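Local coordinates for 6-phosphogluconate dehydrogenase (Decarboxylating) (Geobacter metallireducens, PDB 4E21), which probably catalyses the NADP-dependent oxidative decarboxylation of 6-phosphogluconate in the pentose phosphate pathway, at residues Arg39-Gly44 and Arg171-Gly176; Asp109-Gly114 and Ile134-Val139; His232-Gly237 and Tyr258-Ala263. One frame throughout, in Å; residues are numbered along the deposited sequence.

Contact 1: Arg39-Gly44 and Arg171-Gly176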
loop_
_atom_site.group_PDB
_atom_site.type_symbol
_atom_site.label_atom_id
_atom_site.label_comp_id
_atom_site.label_asym_id
_atom_site.label_seq_id
_atom_site.Cartn_x
_atom_site.Cartn_y
_atom_site.Cartn_z
ATOM N N ARG B 39 -2.830 42.130 -4.956
ATOM C CA ARG B 39 -3.647 42.599 -6.076
ATOM C C ARG B 39 -5.111 42.369 -5.780
ATOM O O ARG B 39 -5.942 43.238 -6.024
ATOM C CB ARG B 39 -3.252 41.937 -7.385
ATOM C CG ARG B 39 -1.884 42.331 -7.876
ATOM C CD ARG B 39 -1.509 41.538 -9.108
ATOM N NE ARG B 39 -0.116 41.750 -9.475
ATOM C CZ ARG B 39 0.826 40.815 -9.422
ATOM N NH1 ARG B 39 0.527 39.584 -9.029
ATOM N NH2 ARG B 39 2.069 41.112 -9.775
ATOM N N ARG B 40 -5.427 41.205 -5.221
ATOM C CA ARG B 40 -6.809 40.901 -4.874
ATOM C C ARG B 40 -7.287 41.797 -3.738
ATOM O O ARG B 40 -8.388 42.342 -3.784
ATOM C CB ARG B 40 -6.996 39.415 -4.525
ATOM C CG ARG B 40 -8.446 39.062 -4.192
ATOM C CD ARG B 40 -8.696 37.577 -4.218
ATOM N NE ARG B 40 -10.086 37.232 -3.926
ATOM C CZ ARG B 40 -11.004 36.968 -4.850
ATOM N NH1 ARG B 40 -10.682 37.024 -6.136
ATOM N NH2 ARG B 40 -12.243 36.649 -4.489
ATOM N N LEU B 41 -6.453 41.928 -2.714
ATOM C CA LEU B 41 -6.722 42.805 -1.569
ATOM C C LEU B 41 -7.016 44.240 -2.034
ATOM O O LEU B 41 -8.043 44.818 -1.673
ATOM C CB LEU B 41 -5.503 42.815 -0.646
ATOM C CG LEU B 41 -5.449 42.099 0.703
ATOM C CD1 LEU B 41 -6.655 41.217 0.967
ATOM C CD2 LEU B 41 -4.123 41.340 0.842
ATOM N N ARG B 42 -6.105 44.807 -2.826
ATOM C CA ARG B 42 -6.276 46.156 -3.365
ATOM C C ARG B 42 -7.584 46.265 -4.144
ATOM O O ARG B 42 -8.451 47.090 -3.836
ATOM C CB ARG B 42 -5.107 46.499 -4.281
ATOM C CG ARG B 42 -5.191 47.868 -4.945
ATOM C CD ARG B 42 -4.289 47.875 -6.178
ATOM N NE ARG B 42 -3.756 49.192 -6.531
ATOM C CZ ARG B 42 -2.932 49.402 -7.559
ATOM N NH1 ARG B 42 -2.559 48.379 -8.325
ATOM N NH2 ARG B 42 -2.481 50.628 -7.832
ATOM N N LYS B 43 -7.716 45.390 -5.139
ATOM C CA LYS B 43 -8.868 45.342 -6.027
ATOM C C LYS B 43 -10.164 45.192 -5.244
ATOM O O LYS B 43 -11.236 45.473 -5.758
ATOM C CB LYS B 43 -8.695 44.173 -7.014
ATOM C CG LYS B 43 -9.480 44.265 -8.311
ATOM C CD LYS B 43 -8.968 43.233 -9.303
ATOM C CE LYS B 43 -9.095 41.814 -8.720
ATOM N NZ LYS B 43 -8.434 40.733 -9.531
ATOM N N GLY B 44 -10.071 44.749 -3.996
ATOM C CA GLY B 44 -11.256 44.560 -3.172
ATOM C C GLY B 44 -11.435 45.686 -2.162
ATOM O O GLY B 44 -12.339 45.637 -1.318
ATOM N N ARG B 171 -12.768 37.756 4.022
ATOM C CA ARG B 171 -13.874 37.890 3.082
ATOM C C ARG B 171 -13.420 38.286 1.691
ATOM O O ARG B 171 -13.849 37.696 0.698
ATOM C CB ARG B 171 -14.857 38.922 3.583
ATOM C CG ARG B 171 -15.906 38.336 4.466
ATOM C CD ARG B 171 -16.797 39.424 4.992
ATOM N NE ARG B 171 -18.177 38.972 4.927
ATOM C CZ ARG B 171 -18.743 38.214 5.854
ATOM N NH1 ARG B 171 -18.041 37.837 6.922
ATOM N NH2 ARG B 171 -20.012 37.841 5.711
ATOM N N THR B 172 -12.554 39.289 1.618
ATOM C CA THR B 172 -12.041 39.747 0.332
ATOM C C THR B 172 -11.242 38.654 -0.354
ATOM O O THR B 172 -11.388 38.426 -1.556
ATOM C CB THR B 172 -11.149 40.989 0.505
ATOM O OG1 THR B 172 -11.939 42.044 1.044
ATOM C CG2 THR B 172 -10.545 41.445 -0.826
ATOM N N LEU B 173 -10.402 37.979 0.425
ATOM C CA LEU B 173 -9.484 36.979 -0.090
ATOM C C LEU B 173 -10.196 35.692 -0.551
ATOM O O LEU B 173 -9.786 35.068 -1.521
ATOM C CB LEU B 173 -8.473 36.645 0.989
ATOM C CG LEU B 173 -7.014 37.063 0.787
ATOM C CD1 LEU B 173 -6.866 38.187 -0.182
ATOM C CD2 LEU B 173 -6.364 37.378 2.135
ATOM N N ALA B 174 -11.258 35.318 0.159
ATOM C CA ALA B 174 -11.995 34.082 -0.083
ATOM C C ALA B 174 -12.931 34.199 -1.304
ATOM O O ALA B 174 -13.224 35.313 -1.780
ATOM C CB ALA B 174 -12.773 33.682 1.175
ATOM N N PRO B 175 -13.393 33.050 -1.822
ATOM C CA PRO B 175 -14.201 33.018 -3.055
ATOM C C PRO B 175 -15.600 33.599 -2.884
ATOM O O PRO B 175 -16.131 34.153 -3.837
ATOM C CB PRO B 175 -14.304 31.521 -3.370
ATOM C CG PRO B 175 -13.155 30.879 -2.634
ATOM C CD PRO B 175 -13.046 31.688 -1.369
ATOM N N GLY B 176 -16.174 33.503 -1.690
ATOM C CA GLY B 176 -17.566 33.869 -1.502
ATOM C C GLY B 176 -18.516 32.728 -1.835
ATOM O O GLY B 176 -18.216 31.874 -2.671
#
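Arg40 reaches from helix 32-43 to the end of helix 167-173 and hydrogen-bonds two backbone carbonyls there. Its CG lies anti to the backbone N (chi1 -179°) and the chain stays extended to NE, which carries the guanidinium across to residues 172-174. NE donates to Thr172 O at 3.0 Å; the donor lies in the carbonyl plane, on a lone pair, although the bond is bent (138° at the hydrogen) and the acceptor is tilted from the guanidinium plane. NH2 continues along the chain to Ala174 O, 3.2 Å away. Ala174 O lies near the guanidinium edge, whereas NH2 stands above the carbonyl plane and not on a lone pair. Leu173 O is also close, 3.2 Å from NE. The third nitrogen, NH1, is hydrogen-bonded to Leu148 O, so the group bridges two parts of the chain and its rotation is restricted.

Helix 32-43 follows the first strand of the nucleotide-binding domain, and its N-terminal end overlaps a GxGxxG pattern consistent with a Rossmann-type fold. Ala174 is the first residue past helix 167-173 to leave helical angles, so the arginine binds carbonyls where that helix runs out.

Beside this polar grip, the buried side chains of Leu41 and Leu173 cross obliquely and meet through their CD1 atoms. The modelled separation of 3.2 Å is too short for a comfortable methyl contact, and the exact placement of both side chains is doubtful. Thr172 comes in alongside: its CG2, turned anti to the backbone N, lies 4.0 Å from Gly44 CA and 4.1 Å from Leu41 CA. That torsion also places OG1 beside the backbone N, where it has Pro168 O and His46 NE2 as hydrogen-bond partners.

Contact 2: Asp109-Gly114 and Ile134-Val139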
loop_
_atom_site.group_PDB
_atom_site.type_symbol
_atom_site.label_atom_id
_atom_site.label_comp_id
_atom_site.label_asym_id
_atom_site.label_seq_id
_atom_site.Cartn_x
_atom_site.Cartn_y
_atom_site.Cartn_z
ATOM N N ASP B 109 -0.714 44.522 17.734
ATOM C CA ASP B 109 -0.461 44.150 16.344
ATOM C C ASP B 109 -0.808 42.671 16.105
ATOM O O ASP B 109 -0.785 41.848 17.029
ATOM C CB ASP B 109 1.000 44.384 15.953
ATOM C CG ASP B 109 1.332 45.856 15.749
ATOM O OD1 ASP B 109 0.408 46.706 15.797
ATOM O OD2 ASP B 109 2.532 46.149 15.525
ATOM N N ILE B 110 -1.120 42.359 14.852
ATOM C CA ILE B 110 -1.393 41.005 14.394
ATOM C C ILE B 110 -0.435 40.647 13.256
ATOM O O ILE B 110 -0.275 41.422 12.293
ATOM C CB ILE B 110 -2.825 40.902 13.813
ATOM C CG1 ILE B 110 -3.871 41.202 14.874
ATOM C CG2 ILE B 110 -3.080 39.519 13.156
ATOM C CD1 ILE B 110 -5.277 41.288 14.310
ATOM N N VAL B 111 0.189 39.474 13.363
ATOM C CA VAL B 111 1.066 38.942 12.320
ATOM C C VAL B 111 0.468 37.638 11.784
ATOM O O VAL B 111 0.083 36.742 12.539
ATOM C CB VAL B 111 2.509 38.704 12.852
ATOM C CG1 VAL B 111 3.428 38.111 11.763
ATOM C CG2 VAL B 111 3.094 39.991 13.365
ATOM N N ILE B 112 0.352 37.549 10.474
ATOM C CA ILE B 112 -0.215 36.372 9.855
ATOM C C ILE B 112 0.858 35.634 9.066
ATOM O O ILE B 112 1.555 36.250 8.261
ATOM C CB ILE B 112 -1.354 36.771 8.926
ATOM C CG1 ILE B 112 -2.400 37.556 9.729
ATOM C CG2 ILE B 112 -1.949 35.525 8.210
ATOM C CD1 ILE B 112 -3.218 38.481 8.890
ATOM N N ASP B 113 1.017 34.338 9.319
ATOM C CA ASP B 113 1.880 33.498 8.469
ATOM C C ASP B 113 0.987 32.668 7.547
ATOM O O ASP B 113 0.253 31.775 7.988
ATOM C CB ASP B 113 2.763 32.586 9.309
ATOM C CG ASP B 113 3.642 31.675 8.460
ATOM O OD1 ASP B 113 3.718 31.874 7.234
ATOM O OD2 ASP B 113 4.270 30.760 9.030
ATOM N N GLY B 114 1.016 33.010 6.270
ATOM C CA GLY B 114 0.142 32.409 5.295
ATOM C C GLY B 114 0.873 31.416 4.422
ATOM O O GLY B 114 0.291 30.851 3.508
ATOM N N ILE B 134 1.568 40.556 20.963
ATOM C CA ILE B 134 1.272 40.437 19.534
ATOM C C ILE B 134 0.550 39.129 19.188
ATOM O O ILE B 134 0.975 38.047 19.582
ATOM C CB ILE B 134 2.550 40.561 18.699
ATOM C CG1 ILE B 134 3.110 41.980 18.837
ATOM C CG2 ILE B 134 2.263 40.233 17.229
ATOM C CD1 ILE B 134 4.541 42.124 18.400
ATOM N N THR B 135 -0.539 39.234 18.437
ATOM C CA THR B 135 -1.327 38.055 18.130
ATOM C C THR B 135 -0.869 37.398 16.829
ATOM O O THR B 135 -0.848 38.021 15.760
ATOM C CB THR B 135 -2.837 38.331 18.165
ATOM O OG1 THR B 135 -3.177 38.906 19.437
ATOM C CG2 THR B 135 -3.604 37.042 18.008
ATOM N N TYR B 136 -0.458 36.143 16.944
ATOM C CA TYR B 136 0.082 35.412 15.796
ATOM C C TYR B 136 -0.954 34.464 15.165
ATOM O O TYR B 136 -1.442 33.539 15.822
ATOM C CB TYR B 136 1.338 34.642 16.209
ATOM C CG TYR B 136 2.156 34.090 15.053
ATOM C CD1 TYR B 136 2.995 34.921 14.307
ATOM C CD2 TYR B 136 2.121 32.732 14.728
ATOM C CE1 TYR B 136 3.761 34.418 13.265
ATOM C CE2 TYR B 136 2.884 32.229 13.689
ATOM C CZ TYR B 136 3.700 33.080 12.965
ATOM O OH TYR B 136 4.455 32.596 11.929
ATOM N N VAL B 137 -1.269 34.707 13.890
ATOM C CA VAL B 137 -2.307 33.967 13.168
ATOM C C VAL B 137 -1.747 33.121 12.014
ATOM O O VAL B 137 -1.007 33.630 11.165
ATOM C CB VAL B 137 -3.380 34.935 12.640
ATOM C CG1 VAL B 137 -4.495 34.179 11.942
ATOM C CG2 VAL B 137 -3.946 35.747 13.787
ATOM N N ASP B 138 -2.081 31.824 11.998
ATOM C CA ASP B 138 -1.648 30.941 10.910
ATOM C C ASP B 138 -2.747 30.756 9.872
ATOM O O ASP B 138 -3.904 30.489 10.201
ATOM C CB ASP B 138 -1.097 29.588 11.410
ATOM C CG ASP B 138 -2.069 28.841 12.332
ATOM O OD1 ASP B 138 -2.230 29.231 13.509
ATOM O OD2 ASP B 138 -2.654 27.837 11.889
ATOM N N VAL B 139 -2.390 30.949 8.614
ATOM C CA VAL B 139 -3.339 30.746 7.537
ATOM C C VAL B 139 -2.766 29.769 6.524
ATOM O O VAL B 139 -1.714 30.013 5.938
ATOM C CB VAL B 139 -3.757 32.078 6.842
ATOM C CG1 VAL B 139 -4.639 31.802 5.624
ATOM C CG2 VAL B 139 -4.500 32.976 7.813
#
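A beta-alpha-beta unit (strand 110-113, helix 119-130, strand 135-142) brings these two parallel neighbours together within the nucleotide-binding domain. The strand axes approach to 4.7 Å with 24° between their directions. Five backbone hydrogen bonds run from Thr135 N-Asp109 O to Val139 N-Asp113 O; the central one, Val137 N to Val111 O, is 2.8 Å long and straight.

On the face carrying Ile110, Ile112 and Val137, CG1 of Ile112 meets Val137 CB at 4.0 Å, the side chains lying side by side. CG2 of Ile112 is 3.6 Å from Val139 CG2.

On the other face, Tyr136 has CG anti to the backbone N (chi1 -167°), which lays its ring beside Val111 and Asp113. CE1 is 4.0 Å from Val111 CG1, and OH sits 3.1 Å from Asp113 CB; ring and carboxylate planes are 56° apart. The Asp113 carboxylate itself is held by Ser117 OG and Gly115 N. An alanine in place of Tyr136 would remove the ring, and is likely to open a gap beside Val111 CG1 and Asp113 CB.

Strand 84-87 pairs with the far edge of strand 110-113. Helices 94-101 and 119-130 pack on the Val111-Tyr136 face, whereas helix 160-165 touches Ile110 and Thr135 on the other.

Contact 3: His232-Gly237 and Tyr258-Ala263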
loop_
_atom_site.group_PDB
_atom_site.type_symbol
_atom_site.label_atom_id
_atom_site.label_comp_id
_atom_site.label_asym_id
_atom_site.label_seq_id
_atom_site.Cartn_x
_atom_site.Cartn_y
_atom_site.Cartn_z
ATOM N N HIS B 232 -3.907 3.513 -19.983
ATOM C CA HIS B 232 -2.794 3.778 -20.886
ATOM C C HIS B 232 -2.129 2.477 -21.333
ATOM O O HIS B 232 -1.548 2.397 -22.399
ATOM C CB HIS B 232 -1.772 4.708 -20.169
ATOM C CG HIS B 232 -0.543 5.010 -20.972
ATOM N ND1 HIS B 232 -0.560 5.824 -22.088
ATOM C CD2 HIS B 232 0.747 4.633 -20.801
ATOM C CE1 HIS B 232 0.663 5.915 -22.583
ATOM N NE2 HIS B 232 1.475 5.203 -21.819
ATOM N N HIS B 233 -2.231 1.456 -20.497
ATOM C CA HIS B 233 -1.605 0.169 -20.742
ATOM C C HIS B 233 -2.617 -0.877 -21.232
ATOM O O HIS B 233 -2.307 -2.063 -21.264
ATOM C CB HIS B 233 -0.965 -0.349 -19.449
ATOM C CG HIS B 233 0.366 0.262 -19.133
ATOM N ND1 HIS B 233 0.500 1.494 -18.516
ATOM C CD2 HIS B 233 1.622 -0.217 -19.299
ATOM C CE1 HIS B 233 1.783 1.755 -18.341
ATOM N NE2 HIS B 233 2.483 0.732 -18.804
ATOM N N ALA B 234 -3.824 -0.432 -21.589
ATOM C CA ALA B 234 -4.896 -1.344 -21.974
ATOM C C ALA B 234 -4.587 -1.954 -23.348
ATOM O O ALA B 234 -5.295 -2.829 -23.807
ATOM C CB ALA B 234 -6.266 -0.634 -21.964
ATOM N N ASN B 235 -3.513 -1.492 -23.987
ATOM C CA ASN B 235 -3.060 -2.094 -25.239
ATOM C C ASN B 235 -1.814 -2.968 -25.065
ATOM O O ASN B 235 -1.094 -3.227 -26.042
ATOM C CB ASN B 235 -2.751 -1.006 -26.261
ATOM C CG ASN B 235 -1.747 0.015 -25.730
ATOM O OD1 ASN B 235 -1.037 -0.230 -24.738
ATOM N ND2 ASN B 235 -1.695 1.166 -26.374
ATOM N N ALA B 236 -1.554 -3.410 -23.831
ATOM C CA ALA B 236 -0.393 -4.257 -23.527
ATOM C C ALA B 236 -0.309 -5.547 -24.378
ATOM O O ALA B 236 0.779 -6.086 -24.557
ATOM C CB ALA B 236 -0.342 -4.599 -22.009
ATOM N N GLY B 237 -1.443 -6.027 -24.902
ATOM C CA GLY B 237 -1.505 -7.293 -25.638
ATOM C C GLY B 237 -1.079 -7.301 -27.111
ATOM O O GLY B 237 -0.935 -6.249 -27.769
ATOM N N TYR B 258 -6.860 -2.517 -26.413
ATOM C CA TYR B 258 -7.583 -1.262 -26.519
ATOM C C TYR B 258 -6.584 -0.108 -26.632
ATOM O O TYR B 258 -5.700 0.024 -25.795
ATOM C CB TYR B 258 -8.517 -1.067 -25.319
ATOM C CG TYR B 258 -9.609 -2.128 -25.164
ATOM C CD1 TYR B 258 -10.634 -2.257 -26.101
ATOM C CD2 TYR B 258 -9.631 -2.978 -24.068
ATOM C CE1 TYR B 258 -11.627 -3.189 -25.952
ATOM C CE2 TYR B 258 -10.627 -3.908 -23.911
ATOM C CZ TYR B 258 -11.625 -4.010 -24.855
ATOM O OH TYR B 258 -12.612 -4.950 -24.708
ATOM N N ASP B 259 -6.703 0.688 -27.691
ATOM C CA ASP B 259 -6.012 1.969 -27.794
ATOM C C ASP B 259 -6.983 3.057 -27.341
ATOM O O ASP B 259 -7.815 3.526 -28.134
ATOM C CB ASP B 259 -5.594 2.241 -29.240
ATOM C CG ASP B 259 -4.433 1.386 -29.683
ATOM O OD1 ASP B 259 -3.457 1.211 -28.916
ATOM O OD2 ASP B 259 -4.493 0.897 -30.818
ATOM N N LEU B 260 -6.894 3.446 -26.067
ATOM C CA LEU B 260 -7.899 4.318 -25.500
ATOM C C LEU B 260 -7.457 5.756 -25.608
ATOM O O LEU B 260 -6.271 6.053 -25.543
ATOM C CB LEU B 260 -8.212 3.952 -24.047
ATOM C CG LEU B 260 -8.724 2.531 -23.786
ATOM C CD1 LEU B 260 -8.658 2.239 -22.285
ATOM C CD2 LEU B 260 -10.128 2.274 -24.350
ATOM N N ASP B 261 -8.427 6.641 -25.793
ATOM C CA ASP B 261 -8.163 8.064 -25.885
ATOM C C ASP B 261 -8.333 8.715 -24.508
ATOM O O ASP B 261 -9.446 9.070 -24.102
ATOM C CB ASP B 261 -9.090 8.708 -26.925
ATOM C CG ASP B 261 -8.709 10.162 -27.221
ATOM O OD1 ASP B 261 -8.142 10.837 -26.311
ATOM O OD2 ASP B 261 -8.979 10.624 -28.358
ATOM N N LEU B 262 -7.222 8.862 -23.792
ATOM C CA LEU B 262 -7.251 9.365 -22.423
ATOM C C LEU B 262 -7.742 10.813 -22.333
ATOM O O LEU B 262 -8.365 11.213 -21.333
ATOM C CB LEU B 262 -5.866 9.236 -21.774
ATOM C CG LEU B 262 -5.543 7.930 -21.049
ATOM C CD1 LEU B 262 -6.023 6.763 -21.832
ATOM C CD2 LEU B 262 -4.044 7.793 -20.737
ATOM N N ALA B 263 -7.476 11.609 -23.368
ATOM C CA ALA B 263 -7.999 12.971 -23.367
ATOM C C ALA B 263 -9.515 12.918 -23.378
ATOM O O ALA B 263 -10.162 13.534 -22.534
ATOM C CB ALA B 263 -7.463 13.778 -24.531
#
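Asn235 holds CG between its backbone N and carbonyl carbon (chi1 55°), while Asp259 turns CG anti to its own carbonyl carbon (chi1 -73°), and these torsions bring amide and carboxylate together. ND2 donates to Asp259 OD1 at 3.1 Å in a nearly straight bond. The oxygen lies in the amide plane, but the two groups are strongly twisted, their planes 76° apart. Asn235 CB itself rests against Tyr258 O, 3.2 Å away.

The segment 232-237 leaves the end of helix 205-232 through a type I beta turn, His233 to Ala236, in the C-terminal domain of the family. Within this turn Ala234 O accepts Tyr258 N at 3.1 Å, the donor standing above the carbonyl plane. Ala234 CB faces the same strip of chain, 3.8 Å from Leu260 CD1 and 4.1 Å from Tyr258 CB.

Nearer helix 262-269, Leu262 CD2 touches His232 CB at 3.9 Å. Two other subunits also reach this region: the Tyr258 hydroxyl is hydrogen-bonded to Ser203 O of the second subunit, and the His232 ring stacks on Phe339 of the third.

How the contacts relate
From the N terminus, the chain enters contact 1 on helix 32-43 and returns to it only at 171-176, after 126 intervening residues. Contact 2 is nested inside that loop, closing a shorter one of 19 residues that holds helix 119-130. Both lie in the NAD-binding domain, centres about 18 Å apart: contact 2 joins neighbouring strands of the sheet, contact 1 the C-terminal ends of helices 32-43 and 167-173, with the residues just past them. Contact 3 follows in series in the C-terminal domain, closing a 20-residue excursion, part of which is not modelled, between helices 205-232 and 262-269. Its centre is about 44 Å from that of contact 1, yet both touch the second subunit.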